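Local coordinates for esterase family protein (Staphylococcus aureus, PDB 7L0A) that probably hydrolyses S-formylglutathione to formate and glutathione, as a serine esterase of the alpha/beta-hydrolase clan, at residues K48-L53 / L78-P83. Residues are numbered along the deposited sequence; the frame is centred on the assembly and turned at random.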
loop_
_atom_site.group_PDB
_atom_site.type_symbol
_atom_site.label_atom_id
_atom_site.label_comp_id
_atom_site.label_asym_id
_atom_site.label_seq_id
_atom_site.Cartn_x
_atom_site.Cartn_y
_atom_site.Cartn_z
ATOM N N LYS B 48 -7.277 12.281 -7.704
ATOM C CA LYS B 48 -8.521 11.685 -8.171
ATOM C C LYS B 48 -8.430 10.159 -8.070
ATOM O O LYS B 48 -7.383 9.555 -8.332
ATOM C CB LYS B 48 -8.831 12.085 -9.616
ATOM C CG LYS B 48 -9.174 13.546 -9.797
ATOM C CD LYS B 48 -9.419 13.848 -11.263
ATOM C CE LYS B 48 -9.806 15.328 -11.473
ATOM N NZ LYS B 48 -11.199 15.621 -10.984
ATOM N N THR B 49 -9.539 9.532 -7.712
ATOM C CA THR B 49 -9.531 8.135 -7.321
ATOM C C THR B 49 -10.699 7.367 -7.902
ATOM O O THR B 49 -11.852 7.819 -7.813
ATOM C CB THR B 49 -9.564 8.035 -5.785
ATOM O OG1 THR B 49 -8.431 8.712 -5.224
ATOM C CG2 THR B 49 -9.586 6.618 -5.321
ATOM N N LEU B 50 -10.399 6.183 -8.452
ATOM C CA LEU B 50 -11.388 5.254 -8.976
ATOM C C LEU B 50 -11.405 3.993 -8.127
ATOM O O LEU B 50 -10.365 3.359 -7.929
ATOM C CB LEU B 50 -11.072 4.885 -10.426
ATOM C CG LEU B 50 -11.804 3.720 -11.048
ATOM C CD1 LEU B 50 -13.323 4.018 -11.076
ATOM C CD2 LEU B 50 -11.285 3.386 -12.422
ATOM N N MET B 51 -12.581 3.627 -7.636
ATOM C CA MET B 51 -12.838 2.313 -7.073
ATOM C C MET B 51 -13.285 1.363 -8.181
ATOM O O MET B 51 -14.283 1.628 -8.857
ATOM C CB MET B 51 -13.924 2.419 -5.998
ATOM C CG MET B 51 -14.304 1.071 -5.362
ATOM S SD MET B 51 -13.041 0.323 -4.309
ATOM C CE MET B 51 -13.127 1.419 -2.878
ATOM N N LEU B 52 -12.543 0.269 -8.388
ATOM C CA LEU B 52 -12.790 -0.641 -9.501
ATOM C C LEU B 52 -13.127 -2.029 -8.992
ATOM O O LEU B 52 -12.392 -2.607 -8.186
ATOM C CB LEU B 52 -11.573 -0.657 -10.447
ATOM C CG LEU B 52 -11.735 -1.546 -11.671
ATOM C CD1 LEU B 52 -12.911 -1.202 -12.549
ATOM C CD2 LEU B 52 -10.437 -1.489 -12.480
ATOM N N LEU B 53 -14.273 -2.552 -9.437
ATOM C CA LEU B 53 -14.866 -3.753 -8.851
ATOM C C LEU B 53 -14.920 -4.892 -9.858
ATOM O O LEU B 53 -15.601 -4.798 -10.886
ATOM C CB LEU B 53 -16.288 -3.437 -8.343
ATOM C CG LEU B 53 -16.348 -2.293 -7.343
ATOM C CD1 LEU B 53 -17.804 -1.956 -7.043
ATOM C CD2 LEU B 53 -15.578 -2.679 -6.098
ATOM N N LEU B 78 -4.606 9.072 -12.501
ATOM C CA LEU B 78 -5.736 8.537 -11.759
ATOM C C LEU B 78 -5.271 7.424 -10.827
ATOM O O LEU B 78 -4.630 6.468 -11.273
ATOM C CB LEU B 78 -6.793 8.030 -12.737
ATOM C CG LEU B 78 -8.062 7.415 -12.140
ATOM C CD1 LEU B 78 -8.919 8.444 -11.432
ATOM C CD2 LEU B 78 -8.883 6.759 -13.263
ATOM N N ALA B 79 -5.499 7.608 -9.522
ATOM C CA ALA B 79 -5.339 6.515 -8.576
ATOM C C ALA B 79 -6.450 5.491 -8.819
ATOM O O ALA B 79 -7.618 5.853 -9.015
ATOM C CB ALA B 79 -5.419 7.004 -7.131
ATOM N N VAL B 80 -6.117 4.212 -8.750
ATOM C CA VAL B 80 -7.129 3.156 -8.866
ATOM C C VAL B 80 -7.001 2.170 -7.709
ATOM O O VAL B 80 -5.898 1.703 -7.380
ATOM C CB VAL B 80 -7.041 2.422 -10.222
ATOM C CG1 VAL B 80 -8.243 1.465 -10.373
ATOM C CG2 VAL B 80 -7.056 3.401 -11.369
ATOM N N ILE B 81 -8.147 1.843 -7.098
ATOM C CA ILE B 81 -8.247 0.914 -5.978
ATOM C C ILE B 81 -8.967 -0.321 -6.491
ATOM O O ILE B 81 -10.106 -0.228 -6.967
ATOM C CB ILE B 81 -9.038 1.544 -4.801
ATOM C CG1 ILE B 81 -8.665 2.997 -4.601
ATOM C CG2 ILE B 81 -8.924 0.681 -3.549
ATOM C CD1 ILE B 81 -7.197 3.208 -4.193
ATOM N N MET B 82 -8.324 -1.483 -6.383
ATOM C CA MET B 82 -8.889 -2.741 -6.857
ATOM C C MET B 82 -8.937 -3.717 -5.691
ATOM O O MET B 82 -7.974 -4.461 -5.461
ATOM C CB MET B 82 -8.035 -3.273 -8.027
ATOM C CG MET B 82 -8.242 -2.461 -9.321
ATOM S SD MET B 82 -6.875 -2.513 -10.531
ATOM C CE MET B 82 -5.695 -1.473 -9.722
ATOM N N PRO B 83 -10.047 -3.798 -4.970
ATOM C CA PRO B 83 -10.128 -4.757 -3.871
ATOM C C PRO B 83 -10.455 -6.154 -4.341
ATOM O O PRO B 83 -11.178 -6.359 -5.323
ATOM C CB PRO B 83 -11.289 -4.227 -3.010
ATOM C CG PRO B 83 -12.156 -3.496 -3.978
ATOM C CD PRO B 83 -11.201 -2.881 -5.006
HETATM O O HOH W 1 -11.924 -5.185 -7.611
#
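Leu50 and Val80 lie alongside each other on one face of two parallel strands, 49-53 and 79-83, with Leu50 CD2 4.1 Å from Val80 CG1. That CG1 stands anti to the backbone N of Val80 (chi1 -172°), which swings it along the chain direction and toward strand 49-53, where it also meets Leu52 CB (3.9 Å). Beyond it Leu52 and Met82 run side by side, the flexible thioether chain following the leucine from CB to CD2. On the other face Thr49 sets its methyl CG2 against Ile81 CG1 at 3.8 Å, while its hydroxyl is satisfied by Leu47 O, which lets a polar residue be buried here. The Met51 chain folds back at its second and third torsions (69° and 72°), bringing SD to the CG-CD edge of the Pro83 ring, 3.8 Å from CD. Backbone bonds stitch the register: Leu50 donates to Ala79 O and accepts from Ile81 N (2.8 Å), and Leu52 N binds Ile81 O. Pro83 has no N-H to continue the ladder; instead, a water donates to both Leu52 O and Pro83 O. Beta-branched Val80 and Ile81 suit extended backbone, while unbranched methionines can bend to fit their neighbours. Helix 69-75, in the right-handed beta-alpha-beta crossover joining the two strands, packs on Leu52 and Val80, and helix 99-113 on Leu53, Ile81 and Pro83. Strand 123-128, which leads to the predicted nucleophile Ser129, flanks 49-53, and strand 24-32 borders 79-83.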